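Local coordinates for protein beta 1-3 glucanase (Clostridium beijerinckii NCIMB 8052, PDB 5H4E) that probably hydrolyses beta-1,3-linked glucans, being a beta-1,3-glucanase domain of glycoside hydrolase family 64, at residues P122-T127 against S203-A208; A208-L213 against E281-N286; D232-Y237 against A305-H310; L242-D247 against K297-Q302; G275-Q280 against G287-G292. All blocks are in the same frame, centred on the assembly; numbering follows the deposited sequence.

Contact 1: P122-T127 against S203-A208; sequences PNLANT and SDRIYA
Leu124 supplies the whole share of 122-127 in this contact, meeting both Arg205 and Tyr207. Its CD1 methyl lies over one face of the Arg205 guanidinium, and the closest approach is the 3.5 Å between Leu124 CD1 and Arg205 CD. The two side chains cross at about a right angle, and the same methyl stands 3.7 Å from Arg205 CZ. Leu124 CB rests at the edge of the Tyr207 ring, near its plane, 4.0 Å from Tyr207 CE1. Arg205 CG in turn lies 3.7 Å above one face of that ring, offset toward its rim. A water joins the backbone to the phenol: it donates to Leu124 O over 3.0 Å and is hydrogen-bonded to Tyr207 OH over 2.9 Å.

The next shell fixes the arginine. Its chain bends at chi3 (65°), which brings NE and NH1 side-on to Asp204 OD2. This salt bridge keeps the carboxylate oxygen in the guanidinium plane, while both nitrogens reach it from the same face of the carboxylate. Gln157 takes a bond from NH2 and the carbonyl of Ile134 one from NH1, and Phe136 packs against both Leu124 and Arg205. On the other segment Leu124 sits within a type I turn from Asn123 to Asn126, where Asn123 OD1 accepts from Ala125 N in an Asx turn. The chemistry is therefore divided by direction: the guanidinium nitrogens are engaged by acceptors, Asp204 OD2 in the plane of the group, while one face of it is turned to the Leu124 methyl.

Contact 2: A208-L213 against E281-N286; sequences APASGL and EVLLGN
Pro209 and Ala210 meet Leu283 and Leu284, one residue pair set against another without a hydrogen bond between the two segments. Both leucines adopt the same conformation: CG lies anti to the carbonyl carbon (chi1 -68° in Leu283, -64° in Leu284) and the chain is extended beyond it. Because they are neighbours on a helix, this one shape sends their methyls to two different places. Both methyls of Leu283 bear on Pro209 CB, CD1 at 3.8 Å and CD2 at 4.0 Å. Leu284 starts off to the side, but its CD2 swings in to within 4.0 Å of Ala210 CB and 3.8 Å of Ala210 O.

Pro209 and Ala210 are the two central residues of a type I turn closed by Ser211 N and Ala208 O at 3.1 Å, and Phe216 packs on both Pro209 and Leu283, while Phe333 of helix 332-339 touches Pro209. Just past Leu284, Gly285 leaves helical geometry with positive phi, its N still bonded to Glu281 O. The arrangement is that of a beta turn packed against the side of a helix's last turn, here joining the loop after strand 206-207 to helix 279-284.

Contact 3: D232-Y237 against A305-H310; sequences DVYSYY and AAFNRH
Tyr234 OH donates a hydrogen bond to the backbone oxygen of Gly275, a bond that holds the hydroxyl end of the ring whose CE1 edge, next to it, meets Phe307. The torsion chi1 of Tyr234 is -93°, some 30° off the staggered value, and the end of the ring comes nearer to helix 294-309 than its start suggests. Tyr234 CE1 comes to 4.3 Å from Phe307 CZ, and each of these atoms lies near the plane of the other's ring, so the two aromatics meet edge to edge without stacking.

Val233 does the closer packing. Val233 and Phe307 point at each other from opposite directions, the valine CG1 anti to the backbone N (chi1 165°) and 3.8 Å from Phe307 CZ. The second branch is used as well: Val233 CG2 is 4.0 Å from Phe307 CE1. Both valine methyls lie on the same side of the ring plane, near CZ and CE1, at an oblique approach.

Both segments are at the C-terminal ends of their helices. Beyond Phe307, His310 closes helix 294-309 in a Schellman motif, its N bonded to Phe307 O at 3.0 Å, and its ring stacks on Tyr229. Helix 227-236 is thereby laid against helix 294-309, with Val282 of helix 279-284 also packing on Phe307, Met312 touching Val233, and Val255 of strand 249-256 lying against Tyr234.

Contact 4: L242-D247 against K297-Q302; sequences LTFTCD and KAIKAQ
The Phe244 ring is met at its edge, near its plane, by Ile299 CG1, while the Gln302 chain comes to it obliquely. Aromatic neighbours continue the packing: Tyr251 and Trp318 meet the ring with tilted planes, and Phe262 touches it too. This is a helix packed across one side of an antiparallel sheet. Strand 242-246 is an outermost strand of that four-stranded sheet, and the short segments of strand and helix 297-302 pass 11.0 Å apart with an angle of 110° between their directions, so the helix runs transverse to the strand.

At such a spacing side chains must bridge the gap, and Phe244 and Cys246, two residues apart on the strand, both point toward the helix. Thr245 between them points away, its OG1 bonded to Thr250 on the adjacent strand. Phe244 places CG between its backbone N and carbonyl carbon, the crowded position. From there the ring extends to Phe244 CZ, 4.2 Å from Ile299 CG1, and to Phe244 CE2, 3.7 Å from Gln302 CG.

From the helix side Gln302 meets both strand residues. Its chain is bent at chi2 (-90°), which turns the amide along the strand, past Phe244 toward Cys246; ring and amide planes end 34° apart. Val354 and Phe355 also touch this glutamine. The contact with the cysteine is one of packing, with Gln302 NE2 3.7 Å from Cys246 CB and 4.1 Å from Cys246 SG.

Contact 5: G275-Q280 against G287-G292; sequences GKPSTQ and GIFDGG
The entry and exit of the short helix 279-284 are folded back on each other here, with Ile288 and Phe289 of the exit loop against Gly275 to Pro277 of the entry. The end of Ile288 is pressed onto backbone. Its CG1 lies between the backbone N and the carbonyl carbon (chi1 72°), and the extended chain delivers CD1 to 3.3 Å from Pro277 N. The same Ile288 CD1 is 3.4 Å from Gly275 O and 3.7 Å from Pro277 CD, a tight fit of one methyl over two successive peptide groups and the start of the proline ring.

The helix between them begins with a capping box. Ser278 is the N-cap: Ser278 OG caps a backbone N in the first turn and Glu281 OE1 accepts from Ser278 N. The other oxygen, Glu281 OE2, accepts from Ile288 N, so one carboxylate ties the helix start to the exit loop. Ile288 and Phe289 form a brief 3-10 turn, closed by Asp290 N to Gly287 O at 2.9 Å. From it the Phe289 ring reaches Pro277, with Phe289 CE2 3.7 Å from Pro277 CB, while Val303 and Cys304 of helix 294-309 pack against the same ring.

How the contacts relate
Following the chain, contact 1 closes first, returning 203-208 to the loop after strand 117-120. Contact 2 opens at Ala208, which both share, and runs to the end of helix 279-284; where they adjoin, Tyr207 packs on Gly212 and Leu213. The loop of contact 2 crosses those of contacts 3, 4 and 5, since each of these opens before residue 281 and closes after 286. Those three nest: contact 5 inside contact 4, and contact 4 inside contact 3. Helix 294-309 serves both outer ones, tying helix 227-236 and the edge strand 242-246 to one rod. Lys297 and Lys300 on it bond carbonyls of 287-292, and Asn308 bonds Val282 O, linking contacts 2 to 5 around the two helices 279-284 and 294-309.

Contact 1: P122-T127 against S203-A208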
# COMPACT_ATOMS: atom_id res chain seq x y z
N PRO A 122 1.90 -1.30 13.07
CA PRO A 122 3.32 -0.96 13.22
C PRO A 122 3.62 0.44 12.70
O PRO A 122 3.18 0.81 11.61
CB PRO A 122 4.03 -2.02 12.37
CG PRO A 122 3.07 -3.17 12.33
CD PRO A 122 1.70 -2.57 12.35
N ASN A 123 4.35 1.22 13.48
CA ASN A 123 4.89 2.46 12.97
C ASN A 123 6.40 2.35 13.02
O ASN A 123 7.02 2.72 14.02
CB ASN A 123 4.42 3.67 13.78
CG ASN A 123 5.13 4.96 13.38
OD1 ASN A 123 5.71 5.05 12.29
ND2 ASN A 123 5.10 5.95 14.26
N LEU A 124 6.99 1.86 11.94
CA LEU A 124 8.42 1.54 11.97
C LEU A 124 9.29 2.79 11.84
O LEU A 124 10.52 2.68 11.79
CB LEU A 124 8.76 0.55 10.86
CG LEU A 124 8.00 -0.77 11.01
CD1 LEU A 124 8.32 -1.72 9.88
CD2 LEU A 124 8.26 -1.41 12.39
N ALA A 125 8.68 3.97 11.79
CA ALA A 125 9.44 5.21 11.88
C ALA A 125 9.90 5.43 13.32
O ALA A 125 10.87 6.16 13.58
CB ALA A 125 8.61 6.39 11.39
N ASN A 126 9.21 4.80 14.26
CA ASN A 126 9.60 4.83 15.67
C ASN A 126 10.45 3.62 16.04
O ASN A 126 9.96 2.50 16.00
CB ASN A 126 8.34 4.88 16.57
CG ASN A 126 8.68 4.89 18.06
OD1 ASN A 126 9.81 5.18 18.48
ND2 ASN A 126 7.68 4.56 18.88
N THR A 127 11.72 3.83 16.40
CA THR A 127 12.59 2.68 16.68
C THR A 127 12.16 1.96 17.95
O THR A 127 12.55 0.81 18.17
CB THR A 127 14.09 3.08 16.81
OG1 THR A 127 14.21 4.26 17.62
CG2 THR A 127 14.70 3.36 15.43
N SER A 203 18.42 -5.16 7.26
CA SER A 203 18.48 -6.62 7.26
C SER A 203 17.07 -7.22 7.33
O SER A 203 16.84 -8.31 6.80
CB SER A 203 19.34 -7.12 8.43
OG SER A 203 18.75 -6.77 9.67
N ASP A 204 16.13 -6.52 7.95
CA ASP A 204 14.78 -7.05 8.13
C ASP A 204 13.80 -6.67 7.02
O ASP A 204 12.91 -7.45 6.68
CB ASP A 204 14.20 -6.62 9.49
CG ASP A 204 14.11 -5.11 9.65
OD1 ASP A 204 14.89 -4.38 9.01
OD2 ASP A 204 13.24 -4.66 10.43
N ARG A 205 13.96 -5.47 6.45
CA ARG A 205 13.09 -5.02 5.36
C ARG A 205 13.76 -3.91 4.56
O ARG A 205 14.73 -3.30 5.01
CB ARG A 205 11.74 -4.54 5.90
CG ARG A 205 11.77 -3.16 6.58
CD ARG A 205 10.68 -2.99 7.62
NE ARG A 205 10.91 -3.92 8.73
CZ ARG A 205 10.10 -4.91 9.09
NH1 ARG A 205 10.46 -5.70 10.09
NH2 ARG A 205 8.94 -5.10 8.47
N ILE A 206 13.23 -3.63 3.37
CA ILE A 206 13.63 -2.43 2.64
C ILE A 206 12.54 -1.38 2.78
O ILE A 206 11.38 -1.62 2.44
CB ILE A 206 13.87 -2.70 1.15
CG1 ILE A 206 14.90 -3.83 0.97
CG2 ILE A 206 14.34 -1.41 0.44
CD1 ILE A 206 14.97 -4.37 -0.47
N TYR A 207 12.90 -0.21 3.30
CA TYR A 207 11.94 0.86 3.49
C TYR A 207 11.64 1.56 2.19
O TYR A 207 12.54 1.82 1.40
CB TYR A 207 12.45 1.87 4.53
CG TYR A 207 12.51 1.23 5.90
CD1 TYR A 207 11.37 1.13 6.68
CD2 TYR A 207 13.71 0.71 6.40
CE1 TYR A 207 11.40 0.52 7.91
CE2 TYR A 207 13.75 0.09 7.64
CZ TYR A 207 12.59 0.01 8.40
OH TYR A 207 12.62 -0.59 9.63
N ALA A 208 10.37 1.85 1.96
CA ALA A 208 10.03 2.80 0.92
C ALA A 208 10.71 4.14 1.25
O ALA A 208 11.05 4.40 2.42
CB ALA A 208 8.51 2.94 0.81
O HOH W 1 11.98 0.17 12.35

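Contact 2: A208-L213 against E281-N286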
# COMPACT_ATOMS: atom_id res chain seq x y z
N ALA A 208 10.37 1.85 1.96
CA ALA A 208 10.03 2.80 0.92
C ALA A 208 10.71 4.14 1.25
O ALA A 208 11.05 4.40 2.42
CB ALA A 208 8.51 2.94 0.81
N PRO A 209 10.93 4.98 0.22
CA PRO A 209 11.76 6.19 0.38
C PRO A 209 11.41 7.08 1.59
O PRO A 209 12.31 7.45 2.35
CB PRO A 209 11.50 6.95 -0.92
CG PRO A 209 11.36 5.85 -1.94
CD PRO A 209 10.57 4.76 -1.19
N ALA A 210 10.14 7.42 1.75
CA ALA A 210 9.78 8.31 2.84
C ALA A 210 8.95 7.58 3.88
O ALA A 210 8.10 8.18 4.54
CB ALA A 210 9.03 9.51 2.31
N SER A 211 9.18 6.28 4.02
CA SER A 211 8.46 5.50 5.03
C SER A 211 9.43 4.94 6.05
O SER A 211 10.56 4.59 5.71
CB SER A 211 7.66 4.36 4.38
OG SER A 211 7.04 3.55 5.36
N GLY A 212 8.98 4.86 7.31
CA GLY A 212 9.77 4.22 8.36
C GLY A 212 11.12 4.87 8.53
O GLY A 212 11.20 6.08 8.75
N LEU A 213 12.18 4.07 8.41
CA LEU A 213 13.55 4.59 8.51
C LEU A 213 14.11 5.00 7.14
O LEU A 213 15.32 5.13 6.95
CB LEU A 213 14.48 3.55 9.15
CG LEU A 213 14.08 3.02 10.53
CD1 LEU A 213 15.09 1.99 11.03
CD2 LEU A 213 13.94 4.17 11.54
N GLU A 281 5.63 14.96 -0.60
CA GLU A 281 4.28 14.86 -1.14
C GLU A 281 4.24 14.02 -2.41
O GLU A 281 3.26 13.32 -2.67
CB GLU A 281 3.71 16.26 -1.39
CG GLU A 281 3.22 16.89 -0.09
CD GLU A 281 2.91 18.37 -0.21
OE1 GLU A 281 3.52 19.05 -1.05
OE2 GLU A 281 2.05 18.85 0.57
N VAL A 282 5.30 14.09 -3.21
CA VAL A 282 5.40 13.23 -4.39
C VAL A 282 5.47 11.76 -3.96
O VAL A 282 4.68 10.93 -4.41
CB VAL A 282 6.63 13.59 -5.24
CG1 VAL A 282 6.97 12.48 -6.26
CG2 VAL A 282 6.38 14.92 -5.95
N LEU A 283 6.39 11.46 -3.06
CA LEU A 283 6.62 10.08 -2.63
C LEU A 283 5.44 9.48 -1.90
O LEU A 283 5.15 8.28 -2.05
CB LEU A 283 7.87 10.02 -1.73
CG LEU A 283 9.15 10.31 -2.51
CD1 LEU A 283 10.30 10.50 -1.56
CD2 LEU A 283 9.42 9.17 -3.50
N LEU A 284 4.73 10.31 -1.15
CA LEU A 284 3.66 9.81 -0.29
C LEU A 284 2.25 10.01 -0.84
O LEU A 284 1.32 9.33 -0.41
CB LEU A 284 3.76 10.47 1.08
CG LEU A 284 5.04 10.13 1.84
CD1 LEU A 284 5.15 10.98 3.11
CD2 LEU A 284 5.10 8.66 2.18
N GLY A 285 2.10 10.94 -1.76
CA GLY A 285 0.80 11.19 -2.37
C GLY A 285 -0.16 11.90 -1.44
O GLY A 285 -1.38 11.85 -1.63
N ASN A 286 0.38 12.57 -0.43
CA ASN A 286 -0.46 13.25 0.55
C ASN A 286 -0.34 14.76 0.42
O ASN A 286 0.01 15.25 -0.65
CB ASN A 286 -0.10 12.78 1.96
CG ASN A 286 1.31 13.13 2.35
OD1 ASN A 286 2.12 13.58 1.54
ND2 ASN A 286 1.63 12.92 3.62

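Contact 3: D232-Y237 against A305-H310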
# COMPACT_ATOMS: atom_id res chain seq x y z
N ASP A 232 11.43 22.50 -12.33
CA ASP A 232 11.48 22.55 -13.80
C ASP A 232 10.09 22.39 -14.38
O ASP A 232 9.69 23.12 -15.29
CB ASP A 232 12.40 21.47 -14.38
CG ASP A 232 13.86 21.73 -14.11
OD1 ASP A 232 14.20 22.89 -13.79
OD2 ASP A 232 14.66 20.79 -14.25
N VAL A 233 9.37 21.40 -13.85
CA VAL A 233 8.04 21.06 -14.34
C VAL A 233 7.04 22.19 -14.10
O VAL A 233 6.28 22.57 -15.01
CB VAL A 233 7.52 19.74 -13.69
CG1 VAL A 233 6.02 19.57 -13.91
CG2 VAL A 233 8.29 18.55 -14.25
N TYR A 234 7.03 22.75 -12.90
CA TYR A 234 6.14 23.90 -12.65
C TYR A 234 6.51 25.15 -13.49
O TYR A 234 5.63 25.89 -13.93
CB TYR A 234 6.13 24.24 -11.17
CG TYR A 234 5.00 23.55 -10.44
CD1 TYR A 234 4.87 22.16 -10.49
CD2 TYR A 234 4.06 24.28 -9.73
CE1 TYR A 234 3.82 21.52 -9.81
CE2 TYR A 234 3.02 23.65 -9.06
CZ TYR A 234 2.90 22.27 -9.11
OH TYR A 234 1.86 21.66 -8.44
N SER A 235 7.80 25.34 -13.73
CA SER A 235 8.28 26.45 -14.55
C SER A 235 7.85 26.26 -16.00
O SER A 235 7.35 27.18 -16.66
CB SER A 235 9.81 26.57 -14.44
OG SER A 235 10.33 27.59 -15.28
N TYR A 236 8.03 25.03 -16.49
CA TYR A 236 7.65 24.67 -17.85
C TYR A 236 6.16 24.89 -18.10
O TYR A 236 5.79 25.54 -19.08
CB TYR A 236 8.04 23.21 -18.13
CG TYR A 236 7.79 22.80 -19.57
CD1 TYR A 236 8.71 23.15 -20.57
CD2 TYR A 236 6.65 22.09 -19.92
CE1 TYR A 236 8.48 22.78 -21.89
CE2 TYR A 236 6.42 21.72 -21.25
CZ TYR A 236 7.34 22.07 -22.23
OH TYR A 236 7.11 21.71 -23.54
N TYR A 237 5.31 24.38 -17.21
CA TYR A 237 3.87 24.40 -17.42
C TYR A 237 3.24 25.74 -17.04
O TYR A 237 2.02 25.90 -17.11
CB TYR A 237 3.20 23.23 -16.66
CG TYR A 237 3.36 21.90 -17.38
CD1 TYR A 237 3.00 21.77 -18.72
CD2 TYR A 237 3.92 20.79 -16.75
CE1 TYR A 237 3.16 20.58 -19.41
CE2 TYR A 237 4.08 19.58 -17.43
CZ TYR A 237 3.69 19.48 -18.76
OH TYR A 237 3.85 18.31 -19.45
N ALA A 305 1.56 10.33 -9.71
CA ALA A 305 2.12 9.15 -10.36
C ALA A 305 3.12 9.57 -11.44
O ALA A 305 4.16 8.93 -11.60
CB ALA A 305 1.02 8.28 -10.96
N ALA A 306 2.82 10.65 -12.17
CA ALA A 306 3.71 11.06 -13.26
C ALA A 306 5.04 11.61 -12.72
O ALA A 306 6.10 11.43 -13.32
CB ALA A 306 3.02 12.09 -14.15
N PHE A 307 4.98 12.28 -11.57
CA PHE A 307 6.21 12.69 -10.90
C PHE A 307 7.03 11.48 -10.50
O PHE A 307 8.21 11.41 -10.84
CB PHE A 307 5.91 13.57 -9.69
CG PHE A 307 5.83 15.03 -10.02
CD1 PHE A 307 6.95 15.71 -10.47
CD2 PHE A 307 4.63 15.72 -9.89
CE1 PHE A 307 6.88 17.07 -10.79
CE2 PHE A 307 4.56 17.08 -10.21
CZ PHE A 307 5.69 17.74 -10.64
N ASN A 308 6.42 10.52 -9.81
CA ASN A 308 7.17 9.32 -9.42
C ASN A 308 7.78 8.57 -10.60
O ASN A 308 8.88 8.00 -10.49
CB ASN A 308 6.27 8.36 -8.64
CG ASN A 308 6.08 8.79 -7.21
OD1 ASN A 308 6.94 8.55 -6.36
ND2 ASN A 308 4.98 9.48 -6.94
N ARG A 309 7.06 8.57 -11.72
CA ARG A 309 7.48 7.84 -12.92
C ARG A 309 8.36 8.68 -13.84
O ARG A 309 8.85 8.17 -14.86
CB ARG A 309 6.24 7.34 -13.68
CG ARG A 309 5.45 6.26 -12.93
CD ARG A 309 4.04 6.07 -13.50
NE ARG A 309 3.32 5.00 -12.82
CZ ARG A 309 2.01 4.78 -12.94
NH1 ARG A 309 1.26 5.57 -13.70
NH2 ARG A 309 1.44 3.77 -12.27
N HIS A 310 8.59 9.93 -13.46
CA HIS A 310 9.34 10.93 -14.24
C HIS A 310 8.82 11.02 -15.69
O HIS A 310 9.56 10.82 -16.64
CB HIS A 310 10.85 10.63 -14.23
CG HIS A 310 11.71 11.78 -14.68
ND1 HIS A 310 12.57 12.44 -13.82
CD2 HIS A 310 11.87 12.37 -15.89
CE1 HIS A 310 13.21 13.39 -14.49
NE2 HIS A 310 12.80 13.37 -15.74

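Contact 4: L242-D247 against K297-Q302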
# COMPACT_ATOMS: atom_id res chain seq x y z
N LEU A 242 -0.39 21.15 -20.06
CA LEU A 242 -0.33 19.73 -19.74
C LEU A 242 -1.68 19.14 -20.06
O LEU A 242 -2.66 19.42 -19.38
CB LEU A 242 0.03 19.52 -18.26
CG LEU A 242 -0.06 18.12 -17.67
CD1 LEU A 242 0.68 17.15 -18.52
CD2 LEU A 242 0.54 18.14 -16.27
N THR A 243 -1.74 18.33 -21.11
CA THR A 243 -3.00 17.77 -21.54
C THR A 243 -2.96 16.26 -21.54
O THR A 243 -2.07 15.65 -22.13
CB THR A 243 -3.37 18.25 -22.94
OG1 THR A 243 -3.38 19.68 -22.95
CG2 THR A 243 -4.75 17.73 -23.34
N PHE A 244 -3.93 15.65 -20.85
CA PHE A 244 -3.98 14.20 -20.79
C PHE A 244 -5.42 13.69 -20.80
O PHE A 244 -6.36 14.41 -20.47
CB PHE A 244 -3.22 13.68 -19.56
CG PHE A 244 -3.94 13.91 -18.25
CD1 PHE A 244 -3.75 15.08 -17.53
CD2 PHE A 244 -4.77 12.92 -17.72
CE1 PHE A 244 -4.40 15.27 -16.32
CE2 PHE A 244 -5.41 13.12 -16.51
CZ PHE A 244 -5.23 14.29 -15.81
N THR A 245 -5.56 12.43 -21.19
CA THR A 245 -6.86 11.79 -21.23
C THR A 245 -6.81 10.50 -20.43
O THR A 245 -5.87 9.71 -20.57
CB THR A 245 -7.29 11.49 -22.67
OG1 THR A 245 -7.26 12.70 -23.43
CG2 THR A 245 -8.69 10.90 -22.70
N CYS A 246 -7.80 10.30 -19.57
CA CYS A 246 -8.03 9.01 -18.93
C CYS A 246 -9.50 8.64 -19.13
O CYS A 246 -10.17 9.23 -19.98
CB CYS A 246 -7.66 9.04 -17.44
SG CYS A 246 -8.45 10.34 -16.43
N ASP A 247 -9.99 7.68 -18.36
CA ASP A 247 -11.39 7.26 -18.50
C ASP A 247 -12.37 8.39 -18.19
O ASP A 247 -13.41 8.50 -18.84
CB ASP A 247 -11.68 6.05 -17.60
CG ASP A 247 -11.20 4.74 -18.21
OD1 ASP A 247 -10.44 4.78 -19.19
OD2 ASP A 247 -11.59 3.67 -17.70
N LYS A 297 -9.29 15.00 -7.45
CA LYS A 297 -8.69 13.79 -6.90
C LYS A 297 -8.00 12.97 -8.00
O LYS A 297 -6.83 12.59 -7.86
CB LYS A 297 -9.76 12.94 -6.19
CG LYS A 297 -10.11 13.45 -4.78
CD LYS A 297 -11.19 12.59 -4.11
CE LYS A 297 -11.22 12.77 -2.58
NZ LYS A 297 -11.74 14.10 -2.10
N ALA A 298 -8.70 12.74 -9.09
CA ALA A 298 -8.14 11.99 -10.22
C ALA A 298 -6.96 12.70 -10.87
O ALA A 298 -5.99 12.06 -11.27
CB ALA A 298 -9.20 11.74 -11.25
N ILE A 299 -7.05 14.03 -10.99
CA ILE A 299 -5.94 14.83 -11.50
C ILE A 299 -4.72 14.73 -10.59
O ILE A 299 -3.60 14.54 -11.06
CB ILE A 299 -6.33 16.31 -11.65
CG1 ILE A 299 -7.24 16.51 -12.86
CG2 ILE A 299 -5.07 17.19 -11.74
CD1 ILE A 299 -7.99 17.82 -12.83
N LYS A 300 -4.94 14.86 -9.28
CA LYS A 300 -3.84 14.75 -8.32
C LYS A 300 -3.17 13.37 -8.38
O LYS A 300 -1.95 13.26 -8.26
CB LYS A 300 -4.35 15.03 -6.90
CG LYS A 300 -4.70 16.50 -6.67
CD LYS A 300 -5.36 16.76 -5.32
CE LYS A 300 -5.92 18.17 -5.28
NZ LYS A 300 -6.33 18.59 -3.90
N ALA A 301 -3.98 12.33 -8.60
CA ALA A 301 -3.45 10.97 -8.70
C ALA A 301 -2.53 10.84 -9.92
O ALA A 301 -1.43 10.27 -9.85
CB ALA A 301 -4.60 9.96 -8.79
N GLN A 302 -2.99 11.37 -11.04
CA GLN A 302 -2.21 11.29 -12.27
C GLN A 302 -0.92 12.08 -12.16
O GLN A 302 0.13 11.62 -12.59
CB GLN A 302 -3.04 11.79 -13.44
CG GLN A 302 -4.21 10.91 -13.74
CD GLN A 302 -3.87 9.83 -14.74
OE1 GLN A 302 -2.74 9.78 -15.25
NE2 GLN A 302 -4.84 8.98 -15.06

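Contact 5: G275-Q280 against G287-G292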
# COMPACT_ATOMS: atom_id res chain seq x y z
N GLY A 275 -0.83 24.59 -4.79
CA GLY A 275 0.55 24.66 -4.39
C GLY A 275 1.49 23.80 -5.22
O GLY A 275 1.07 23.08 -6.13
N LYS A 276 2.77 23.92 -4.89
CA LYS A 276 3.82 23.14 -5.53
C LYS A 276 4.30 22.06 -4.55
O LYS A 276 4.63 22.37 -3.40
CB LYS A 276 4.97 24.05 -5.94
CG LYS A 276 6.17 23.32 -6.47
CD LYS A 276 7.20 24.26 -7.08
CE LYS A 276 7.87 25.11 -6.02
NZ LYS A 276 8.86 26.03 -6.65
N PRO A 277 4.31 20.79 -5.00
CA PRO A 277 4.58 19.69 -4.07
C PRO A 277 6.02 19.62 -3.54
O PRO A 277 6.96 20.02 -4.23
CB PRO A 277 4.26 18.44 -4.90
CG PRO A 277 4.48 18.86 -6.32
CD PRO A 277 4.08 20.32 -6.38
N SER A 278 6.17 19.12 -2.32
CA SER A 278 7.48 18.77 -1.80
C SER A 278 7.88 17.40 -2.33
O SER A 278 7.06 16.70 -2.94
CB SER A 278 7.47 18.74 -0.28
OG SER A 278 6.56 17.75 0.17
N THR A 279 9.12 17.03 -2.08
CA THR A 279 9.60 15.68 -2.37
C THR A 279 8.77 14.65 -1.60
O THR A 279 8.44 13.58 -2.13
CB THR A 279 11.11 15.56 -2.04
OG1 THR A 279 11.87 16.15 -3.11
CG2 THR A 279 11.56 14.12 -1.88
N GLN A 280 8.39 14.98 -0.37
CA GLN A 280 7.62 14.05 0.45
C GLN A 280 6.22 13.88 -0.10
O GLN A 280 5.68 12.79 -0.10
CB GLN A 280 7.55 14.51 1.92
CG GLN A 280 8.88 14.43 2.66
CD GLN A 280 9.88 15.45 2.16
OE1 GLN A 280 9.56 16.64 2.05
NE2 GLN A 280 11.07 14.99 1.83
N GLY A 287 -0.66 15.51 1.47
CA GLY A 287 -0.52 16.96 1.41
C GLY A 287 -1.40 17.57 0.34
O GLY A 287 -2.61 17.36 0.34
N ILE A 288 -0.80 18.31 -0.59
CA ILE A 288 -1.57 18.97 -1.64
C ILE A 288 -2.20 17.96 -2.60
O ILE A 288 -3.16 18.28 -3.31
CB ILE A 288 -0.72 20.00 -2.44
CG1 ILE A 288 0.30 19.31 -3.35
CG2 ILE A 288 -0.02 20.95 -1.48
CD1 ILE A 288 1.14 20.33 -4.15
N PHE A 289 -1.70 16.73 -2.59
CA PHE A 289 -2.28 15.66 -3.41
C PHE A 289 -3.51 15.04 -2.74
O PHE A 289 -4.17 14.17 -3.32
CB PHE A 289 -1.22 14.59 -3.71
CG PHE A 289 -0.14 15.05 -4.67
CD1 PHE A 289 -0.48 15.64 -5.88
CD2 PHE A 289 1.20 14.92 -4.34
CE1 PHE A 289 0.50 16.07 -6.77
CE2 PHE A 289 2.19 15.34 -5.21
CZ PHE A 289 1.84 15.92 -6.44
N ASP A 290 -3.82 15.49 -1.52
CA ASP A 290 -5.04 15.07 -0.81
C ASP A 290 -6.17 16.06 -1.03
O ASP A 290 -5.93 17.25 -1.23
CB ASP A 290 -4.80 14.94 0.70
CG ASP A 290 -4.04 13.68 1.06
OD1 ASP A 290 -4.10 12.71 0.28
OD2 ASP A 290 -3.40 13.67 2.14
N GLY A 291 -7.40 15.56 -0.99
CA GLY A 291 -8.58 16.41 -0.98
C GLY A 291 -9.08 16.80 -2.36
O GLY A 291 -8.47 16.44 -3.37
N GLY A 292 -10.20 17.51 -2.39
CA GLY A 292 -10.75 18.04 -3.63
C GLY A 292 -11.96 17.27 -4.11
O GLY A 292 -12.29 16.22 -3.56